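Local coordinates for putative fumarylacetoacetate hydrolase family protein (Yersinia pestis, PDB 3S52), which is of unknown function but is a putative member of the fumarylacetoacetate hydrolase family, with a curled mixed beta sheet at its centre, at residues A[23-28]-A[44-49]; A[69-74]-A[196-201]; A[76-81]-A[190-195]. All coordinates share one frame; numbering follows the deposited sequence.

Interaction 1 of 3, residues A[23-28]-A[44-49]; sequences VCVGSN and PVLFIK. With SO4 (sulfate ion), chain E.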
loop_
_atom_site.group_PDB
_atom_site.type_symbol
_atom_site.label_atom_id
_atom_site.label_comp_id
_atom_site.label_asym_id
_atom_site.label_seq_id
_atom_site.Cartn_x
_atom_site.Cartn_y
_atom_site.Cartn_z
ATOM N N VAL A 23 0.480 7.881 0.947
ATOM C CA VAL A 23 -0.940 7.745 1.282
ATOM C C VAL A 23 -1.687 8.758 0.441
ATOM O O VAL A 23 -1.292 9.913 0.352
ATOM C CB VAL A 23 -1.210 7.927 2.795
ATOM C CG1 VAL A 23 -2.691 7.611 3.149
ATOM C CG2 VAL A 23 -0.290 7.041 3.597
ATOM N N CYS A 24 -2.746 8.307 -0.212
ATOM C CA CYS A 24 -3.362 9.062 -1.294
ATOM C C CYS A 24 -4.836 9.172 -1.067
ATOM O O CYS A 24 -5.424 8.317 -0.411
ATOM C CB CYS A 24 -3.147 8.337 -2.630
ATOM S SG CYS A 24 -1.425 7.930 -2.995
ATOM N N VAL A 25 -5.445 10.217 -1.628
ATOM C CA VAL A 25 -6.891 10.363 -1.533
ATOM C C VAL A 25 -7.542 10.337 -2.916
ATOM O O VAL A 25 -7.066 10.986 -3.842
ATOM C CB VAL A 25 -7.287 11.653 -0.795
ATOM C CG1 VAL A 25 -6.831 12.918 -1.588
ATOM C CG2 VAL A 25 -8.791 11.669 -0.530
ATOM N N GLY A 26 -8.627 9.583 -3.062
ATOM C CA GLY A 26 -9.381 9.608 -4.311
ATOM C C GLY A 26 -10.587 10.523 -4.195
ATOM O O GLY A 26 -11.017 10.859 -3.089
ATOM N N SER A 27 -11.135 10.937 -5.330
ATOM C CA SER A 27 -12.355 11.727 -5.327
ATOM C C SER A 27 -12.244 12.949 -4.435
ATOM O O SER A 27 -13.153 13.194 -3.655
ATOM C CB SER A 27 -13.545 10.890 -4.825
ATOM O OG SER A 27 -13.660 9.678 -5.548
ATOM N N ASN A 28 -11.139 13.688 -4.511
ATOM C CA ASN A 28 -11.003 14.912 -3.706
ATOM C C ASN A 28 -11.262 16.274 -4.406
ATOM O O ASN A 28 -11.079 17.322 -3.806
ATOM C CB ASN A 28 -9.691 14.901 -2.912
ATOM C CG ASN A 28 -9.774 15.717 -1.627
ATOM O OD1 ASN A 28 -10.809 15.756 -0.961
ATOM N ND2 ASN A 28 -8.670 16.360 -1.266
ATOM N N PRO A 44 -13.012 10.574 3.435
ATOM C CA PRO A 44 -12.010 10.520 2.377
ATOM C C PRO A 44 -11.751 9.095 1.930
ATOM O O PRO A 44 -11.638 8.184 2.751
ATOM C CB PRO A 44 -10.769 11.094 3.044
ATOM C CG PRO A 44 -11.325 12.070 4.062
ATOM C CD PRO A 44 -12.661 11.544 4.493
ATOM N N VAL A 45 -11.661 8.924 0.620
ATOM C CA VAL A 45 -11.276 7.656 0.012
ATOM C C VAL A 45 -9.757 7.537 0.049
ATOM O O VAL A 45 -9.050 8.372 -0.503
ATOM C CB VAL A 45 -11.760 7.622 -1.431
ATOM C CG1 VAL A 45 -11.293 6.360 -2.118
ATOM C CG2 VAL A 45 -13.288 7.735 -1.451
ATOM N N LEU A 46 -9.257 6.511 0.728
ATOM C CA LEU A 46 -7.820 6.389 0.976
ATOM C C LEU A 46 -7.243 5.149 0.315
ATOM O O LEU A 46 -7.827 4.073 0.391
ATOM C CB LEU A 46 -7.545 6.314 2.483
ATOM C CG LEU A 46 -7.927 7.556 3.295
ATOM C CD1 LEU A 46 -7.308 7.479 4.674
ATOM C CD2 LEU A 46 -7.403 8.806 2.575
ATOM N N PHE A 47 -6.096 5.296 -0.336
ATOM C CA PHE A 47 -5.341 4.133 -0.785
ATOM C C PHE A 47 -3.874 4.479 -0.665
ATOM O O PHE A 47 -3.536 5.621 -0.337
ATOM C CB PHE A 47 -5.720 3.739 -2.215
ATOM C CG PHE A 47 -5.458 4.821 -3.237
ATOM C CD1 PHE A 47 -6.400 5.805 -3.486
ATOM C CD2 PHE A 47 -4.275 4.833 -3.963
ATOM C CE1 PHE A 47 -6.160 6.798 -4.427
ATOM C CE2 PHE A 47 -4.018 5.826 -4.908
ATOM C CZ PHE A 47 -4.954 6.808 -5.137
ATOM N N ILE A 48 -2.999 3.519 -0.938
ATOM C CA ILE A 48 -1.577 3.705 -0.640
ATOM C C ILE A 48 -0.735 3.182 -1.795
ATOM O O ILE A 48 -1.119 2.206 -2.429
ATOM C CB ILE A 48 -1.180 2.948 0.655
ATOM C CG1 ILE A 48 -1.956 3.494 1.859
ATOM C CG2 ILE A 48 0.353 3.024 0.910
ATOM C CD1 ILE A 48 -1.643 2.792 3.194
ATOM N N LYS A 49 0.398 3.835 -2.067
ATOM C CA LYS A 49 1.372 3.328 -3.018
ATOM C C LYS A 49 2.650 2.982 -2.253
ATOM O O LYS A 49 3.006 3.661 -1.285
ATOM C CB LYS A 49 1.715 4.372 -4.077
ATOM C CG LYS A 49 0.545 4.957 -4.872
ATOM C CD LYS A 49 1.101 5.902 -5.957
ATOM C CE LYS A 49 0.020 6.606 -6.760
ATOM N NZ LYS A 49 -0.416 5.838 -7.974
HETATM S S SO4 E . -9.688 8.571 -8.258
HETATM O O1 SO4 E . -9.595 8.710 -9.712
HETATM O O2 SO4 E . -8.419 8.101 -7.735
HETATM O O3 SO4 E . -10.004 9.858 -7.634
HETATM O O4 SO4 E . -10.745 7.588 -7.967
HETATM O O HOH W 1 -12.416 11.321 -0.866
#

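Interaction 2 of 3, residues A[69-74]-A[196-201]; sequences SVHHEI and QGVGPM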
loop_
_atom_site.group_PDB
_atom_site.type_symbol
_atom_site.label_atom_id
_atom_site.label_comp_id
_atom_site.label_asym_id
_atom_site.label_seq_id
_atom_site.Cartn_x
_atom_site.Cartn_y
_atom_site.Cartn_z
ATOM N N SER A 69 -4.761 1.321 -20.915
ATOM C CA SER A 69 -4.285 2.697 -20.980
ATOM C C SER A 69 -3.854 3.198 -19.605
ATOM O O SER A 69 -4.435 2.826 -18.581
ATOM C CB SER A 69 -5.356 3.612 -21.566
ATOM O OG SER A 69 -6.504 3.615 -20.735
ATOM N N VAL A 70 -2.811 4.021 -19.605
ATOM C CA VAL A 70 -2.287 4.650 -18.410
ATOM C C VAL A 70 -2.670 6.133 -18.409
ATOM O O VAL A 70 -2.346 6.868 -19.351
ATOM C CB VAL A 70 -0.749 4.489 -18.362
ATOM C CG1 VAL A 70 -0.171 5.169 -17.147
ATOM C CG2 VAL A 70 -0.374 3.012 -18.382
ATOM N N HIS A 71 -3.363 6.566 -17.354
ATOM C CA HIS A 71 -3.835 7.948 -17.244
ATOM C C HIS A 71 -3.014 8.795 -16.263
ATOM O O HIS A 71 -2.646 8.326 -15.187
ATOM C CB HIS A 71 -5.305 7.968 -16.798
ATOM C CG HIS A 71 -6.276 7.592 -17.874
ATOM N ND1 HIS A 71 -6.003 6.629 -18.824
ATOM C CD2 HIS A 71 -7.524 8.045 -18.146
ATOM C CE1 HIS A 71 -7.038 6.511 -19.639
ATOM N NE2 HIS A 71 -7.972 7.362 -19.251
ATOM N N HIS A 72 -2.752 10.046 -16.626
ATOM C CA HIS A 72 -2.094 10.977 -15.718
ATOM C C HIS A 72 -3.100 11.536 -14.683
ATOM O O HIS A 72 -4.258 11.797 -15.021
ATOM C CB HIS A 72 -1.452 12.124 -16.513
ATOM C CG HIS A 72 -2.408 12.851 -17.415
ATOM N ND1 HIS A 72 -3.309 13.787 -16.950
ATOM C CD2 HIS A 72 -2.603 12.778 -18.756
ATOM C CE1 HIS A 72 -4.022 14.252 -17.963
ATOM N NE2 HIS A 72 -3.614 13.657 -19.070
ATOM N N GLU A 73 -2.689 11.651 -13.417
ATOM C CA GLU A 73 -3.454 12.459 -12.478
ATOM C C GLU A 73 -2.505 13.342 -11.682
ATOM O O GLU A 73 -1.915 12.881 -10.703
ATOM C CB GLU A 73 -4.221 11.535 -11.519
ATOM C CG GLU A 73 -4.892 10.379 -12.232
ATOM C CD GLU A 73 -5.867 9.625 -11.343
ATOM O OE1 GLU A 73 -5.660 9.606 -10.107
ATOM O OE2 GLU A 73 -6.839 9.058 -11.894
ATOM N N ILE A 74 -2.450 14.626 -12.015
ATOM C CA ILE A 74 -1.514 15.533 -11.347
ATOM C C ILE A 74 -2.055 15.866 -9.950
ATOM O O ILE A 74 -3.272 15.963 -9.759
ATOM C CB ILE A 74 -1.250 16.826 -12.176
ATOM C CG1 ILE A 74 -0.081 17.614 -11.586
ATOM C CG2 ILE A 74 -2.480 17.705 -12.222
ATOM C CD1 ILE A 74 0.249 18.894 -12.353
ATOM N N GLN A 196 -9.928 17.982 -12.362
ATOM C CA GLN A 196 -10.480 17.431 -13.598
ATOM C C GLN A 196 -9.433 17.422 -14.713
ATOM O O GLN A 196 -8.394 18.083 -14.610
ATOM C CB GLN A 196 -11.708 18.222 -14.059
ATOM C CG GLN A 196 -11.373 19.596 -14.622
ATOM C CD GLN A 196 -12.583 20.310 -15.224
ATOM O OE1 GLN A 196 -13.648 19.712 -15.427
ATOM N NE2 GLN A 196 -12.420 21.601 -15.515
ATOM N N GLY A 197 -9.697 16.654 -15.764
ATOM C CA GLY A 197 -8.809 16.630 -16.910
ATOM C C GLY A 197 -7.984 15.363 -17.034
ATOM O O GLY A 197 -7.141 15.252 -17.909
ATOM N N VAL A 198 -8.224 14.400 -16.161
ATOM C CA VAL A 198 -7.479 13.156 -16.216
ATOM C C VAL A 198 -7.601 12.510 -17.595
ATOM O O VAL A 198 -8.681 12.504 -18.198
ATOM C CB VAL A 198 -7.948 12.191 -15.105
ATOM C CG1 VAL A 198 -7.337 10.816 -15.290
ATOM C CG2 VAL A 198 -7.573 12.767 -13.737
ATOM N N GLY A 199 -6.494 11.966 -18.095
ATOM C CA GLY A 199 -6.486 11.409 -19.432
ATOM C C GLY A 199 -5.322 10.488 -19.722
ATOM O O GLY A 199 -4.396 10.376 -18.924
ATOM N N PRO A 200 -5.362 9.822 -20.884
ATOM C CA PRO A 200 -4.350 8.817 -21.233
ATOM C C PRO A 200 -3.034 9.450 -21.673
ATOM O O PRO A 200 -2.995 10.565 -22.186
ATOM C CB PRO A 200 -4.993 8.067 -22.405
ATOM C CG PRO A 200 -5.893 9.073 -23.041
ATOM C CD PRO A 200 -6.397 9.964 -21.926
HETATM N N MSE A 201 -1.952 8.726 -21.449
HETATM C CA MSE A 201 -0.655 9.116 -21.968
HETATM C C MSE A 201 -0.156 7.969 -22.807
HETATM O O MSE A 201 -0.593 6.838 -22.620
HETATM C CB MSE A 201 0.328 9.330 -20.833
HETATM C CG MSE A 201 -0.207 10.182 -19.708
HETATM SE SE MSE A 201 1.263 10.676 -18.559
HETATM C CE MSE A 201 1.732 8.897 -17.963
HETATM O O HOH W 2 -1.729 4.547 -21.933
#

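Interaction 3 of 3, residues A[76-81]-A[190-195]; sequences LAVLIG and VLTGTP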
loop_
_atom_site.group_PDB
_atom_site.type_symbol
_atom_site.label_atom_id
_atom_site.label_comp_id
_atom_site.label_asym_id
_atom_site.label_seq_id
_atom_site.Cartn_x
_atom_site.Cartn_y
_atom_site.Cartn_z
ATOM N N LEU A 76 -0.921 17.657 -5.801
ATOM C CA LEU A 76 -0.011 18.247 -4.828
ATOM C C LEU A 76 0.472 17.138 -3.893
ATOM O O LEU A 76 -0.343 16.368 -3.358
ATOM C CB LEU A 76 -0.722 19.346 -4.022
ATOM C CG LEU A 76 0.166 19.940 -2.928
ATOM C CD1 LEU A 76 1.225 20.827 -3.541
ATOM C CD2 LEU A 76 -0.663 20.715 -1.898
ATOM N N ALA A 77 1.789 17.024 -3.729
ATOM C CA ALA A 77 2.351 16.035 -2.799
ATOM C C ALA A 77 2.892 16.757 -1.564
ATOM O O ALA A 77 3.509 17.808 -1.681
ATOM C CB ALA A 77 3.479 15.236 -3.473
ATOM N N VAL A 78 2.661 16.180 -0.391
ATOM C CA VAL A 78 3.078 16.773 0.869
ATOM C C VAL A 78 4.053 15.810 1.536
ATOM O O VAL A 78 3.769 14.620 1.653
ATOM C CB VAL A 78 1.866 16.974 1.790
ATOM C CG1 VAL A 78 2.271 17.612 3.097
ATOM C CG2 VAL A 78 0.791 17.790 1.076
ATOM N N LEU A 79 5.208 16.323 1.941
ATOM C CA LEU A 79 6.225 15.519 2.613
ATOM C C LEU A 79 6.081 15.661 4.121
ATOM O O LEU A 79 6.085 16.776 4.656
ATOM C CB LEU A 79 7.628 15.967 2.169
ATOM C CG LEU A 79 8.868 15.266 2.753
ATOM C CD1 LEU A 79 8.891 13.785 2.442
ATOM C CD2 LEU A 79 10.149 15.923 2.251
ATOM N N ILE A 80 5.955 14.528 4.805
ATOM C CA ILE A 80 5.857 14.525 6.251
ATOM C C ILE A 80 7.266 14.503 6.860
ATOM O O ILE A 80 8.086 13.664 6.498
ATOM C CB ILE A 80 5.058 13.307 6.774
ATOM C CG1 ILE A 80 3.686 13.195 6.085
ATOM C CG2 ILE A 80 4.915 13.389 8.289
ATOM C CD1 ILE A 80 2.813 14.428 6.239
ATOM N N GLY A 81 7.550 15.433 7.770
ATOM C CA GLY A 81 8.860 15.493 8.410
ATOM C C GLY A 81 8.899 15.003 9.849
ATOM O O GLY A 81 9.977 14.857 10.430
ATOM N N VAL A 190 2.168 12.399 1.194
ATOM C CA VAL A 190 0.722 12.387 1.060
ATOM C C VAL A 190 0.348 13.024 -0.262
ATOM O O VAL A 190 0.830 14.119 -0.585
ATOM C CB VAL A 190 0.038 13.142 2.201
ATOM C CG1 VAL A 190 -1.441 13.387 1.867
ATOM C CG2 VAL A 190 0.205 12.374 3.509
ATOM N N LEU A 191 -0.475 12.320 -1.041
ATOM C CA LEU A 191 -1.013 12.856 -2.291
ATOM C C LEU A 191 -2.411 13.359 -2.008
ATOM O O LEU A 191 -3.197 12.681 -1.344
ATOM C CB LEU A 191 -1.054 11.792 -3.392
ATOM C CG LEU A 191 0.301 11.303 -3.907
ATOM C CD1 LEU A 191 0.122 10.496 -5.203
ATOM C CD2 LEU A 191 1.239 12.468 -4.136
ATOM N N THR A 192 -2.701 14.567 -2.471
ATOM C CA THR A 192 -3.916 15.268 -2.073
ATOM C C THR A 192 -5.073 15.209 -3.093
ATOM O O THR A 192 -6.103 15.845 -2.895
ATOM C CB THR A 192 -3.601 16.727 -1.719
ATOM O OG1 THR A 192 -3.056 17.373 -2.874
ATOM C CG2 THR A 192 -2.584 16.791 -0.587
ATOM N N GLY A 193 -4.887 14.485 -4.189
ATOM C CA GLY A 193 -5.964 14.256 -5.141
ATOM C C GLY A 193 -5.788 15.032 -6.430
ATOM O O GLY A 193 -4.992 15.970 -6.505
ATOM N N THR A 194 -6.551 14.660 -7.453
ATOM C CA THR A 194 -6.357 15.276 -8.751
ATOM C C THR A 194 -7.609 16.045 -9.199
ATOM O O THR A 194 -8.735 15.597 -8.989
ATOM C CB THR A 194 -5.979 14.196 -9.794
ATOM O OG1 THR A 194 -5.469 14.815 -10.973
ATOM C CG2 THR A 194 -7.188 13.344 -10.140
ATOM N N PRO A 195 -7.404 17.210 -9.831
ATOM C CA PRO A 195 -8.521 17.987 -10.370
ATOM C C PRO A 195 -8.972 17.357 -11.682
ATOM O O PRO A 195 -8.441 16.307 -12.065
ATOM C CB PRO A 195 -7.898 19.365 -10.611
ATOM C CG PRO A 195 -6.465 19.068 -10.919
ATOM C CD PRO A 195 -6.102 17.864 -10.064
HETATM O O HOH W 3 -3.927 18.012 -5.180
#

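Interaction 1 of 3, residues A[23-28]-A[44-49]
C24 lays its CB over one face of the F47 ring, offset toward the rim, with F47 CZ 3.4 Å from C24 CB. The sulfur reaches the same ring obliquely, a Cys sulfur-aromatic contact: C24 SG lies 4.5 Å from the F47 ring centroid and rests on the aliphatic chain of K49 at CG. F47 owes this overlap to a chi1 of 60°, which sets CG between its backbone N and carbonyl carbon and folds the ring back across strand 23-26. The opposite face of the sheet carries V23, V25, L46 and I48. There V23 CG2 meets I48 CG1 at 4.3 Å, while V25 CG2 packs on P44 CB. Between these two layers the strands pair antiparallel within the mixed sheet. C24 and F47 form a hydrogen-bonded pair, with C24 N to F47 O at 2.8 Å and a longer return bond from F47 N to C24 O. G26 N continues the pattern to V45 O, and V25 CA adds a close CA-H...O contact to that same carbonyl. Beyond it a water bridges G26 O to V45 N. At the polar edge the chain turns at S27, whose N donates to O3 of a sulfate ion at 2.8 Å in a nearly straight bond (166°). The ion may mark a pocket; H32 NE2 and K125 NZ also bond to it. The ammonium group of K49 is buried but satisfied by D104 and the carbonyls of K125 and S130. Helix 171-181 covers the aliphatic face, L174 touching V25 and P44 and M178 touching V23. V23 also bonds through its backbone to parallel strand 189-191, while strand 45-49 borders the second subunit, whose K123 and E122 bond to P44 O and I48 N.

Interaction 2 of 3, residues A[69-74]-A[196-201]
H71 spreads one ring face over the G199-P200 peptide link: P200 N lies 3.7 Å above the centre of the H71 ring plane, and P200 CD makes a CH-pi contact with that face. V198 CG1 meets the same ring at its edge, in plane. The next histidine overlaps its partner differently. With chi1 at 55°, H72 turns its ring back across the opposite segment, so that G199 O stands over one ring face, 3.0 Å from H72 CD2. Selenomethionine M201 crosses obliquely at the edge of this imidazole, its CG lying 3.7 Å from H72 CD2 and its SE against H72 CB. V198 CG1 lies 3.2 Å from H72 O, and both V198 methyls pack on E73 CG. A short antiparallel pairing, weakly bonded and with the strands at 116°, sets 199-201 alongside the start of strand 70-80 in the mixed sheet. H72 N donates to G199 O, M201 N donates to V70 O (2.8 Å), and a water links V70 N with M201 O. The polar ends have partners beyond the two segments: H72 ND1 bonds to Q160 OE1, whereas E73 OE1 forms a salt bridge with K125, with the like-charged D104, itself paired with K49, close by. E35 holds G197 N and V198 N. Ring-on-peptide packing thus supplements a short run of two backbone bonds. The sulfate bonded to S27 N lies about 4 Å from the E73 side chain, which implies that this contact borders the same pocket.

Interaction 3 of 3, residues A[76-81]-A[190-195]
Backbone hydrogen bonds join V78 to V190 as an antiparallel hydrogen-bonded pair: V78 N to V190 O and V190 N to V78 O both measure 2.8 Å. One step along, T192 N reaches L76 O at 3.1 Å, the last strand-like bond before segment 190-195 leaves the pairing. V190 O also receives a CA-H...O contact from A77 CA at 3.3 Å. Strand 189-191 is a short member of the mixed sheet, flanked by strand 70-80 on one edge and by the parallel strand 21-26 on the other, so these bonds tie the two longer strands together through it. Apolar contacts fall on both faces of this pairing. A77 CB packs on L191 CD2 at 3.6 Å, next to A102 of strand 96-107. On the reverse face V78 and V190 stand side by side, joined by I80, whose CD1 comes to 4.3 Å from V190 CG2, and I175 of helix 171-181 covers both valines. T192 CG2 extends that layer by meeting V78 CG2 at about a right angle, 3.9 Å away. It can do so because CG2 is anti to the T192 carbonyl carbon. Polar links gather where the chains diverge. There a water accepts from L76 N and donates to G193 O at 2.7 Å, linking the two segments. E75 takes the N-H of G193, T192 O is held by N28 ND2, and T194 OG1 bonds to both I74 O and Q160 NE2.

Interactions 2 and 3 both use strand 70-80, one at its start and one at its far end, about 17 Å apart between centres, and segment 190-195 leads directly into 196-201. Interaction 1 is joined laterally to interaction 3 through V23 O and L191 N, as strands 21-26 and 189-191 are neighbours in the sheet. Interaction 3, nearest the centre of the chain, is chiefly aliphatic with regular strand bonds. Interaction 1 is also buried but faces the second subunit. Interaction 2 lies farthest out, includes exposed P200 and adds histidine rings packed on peptide groups. The sulfate held by S27 N in interaction 1 also lies beside E73 of interaction 2.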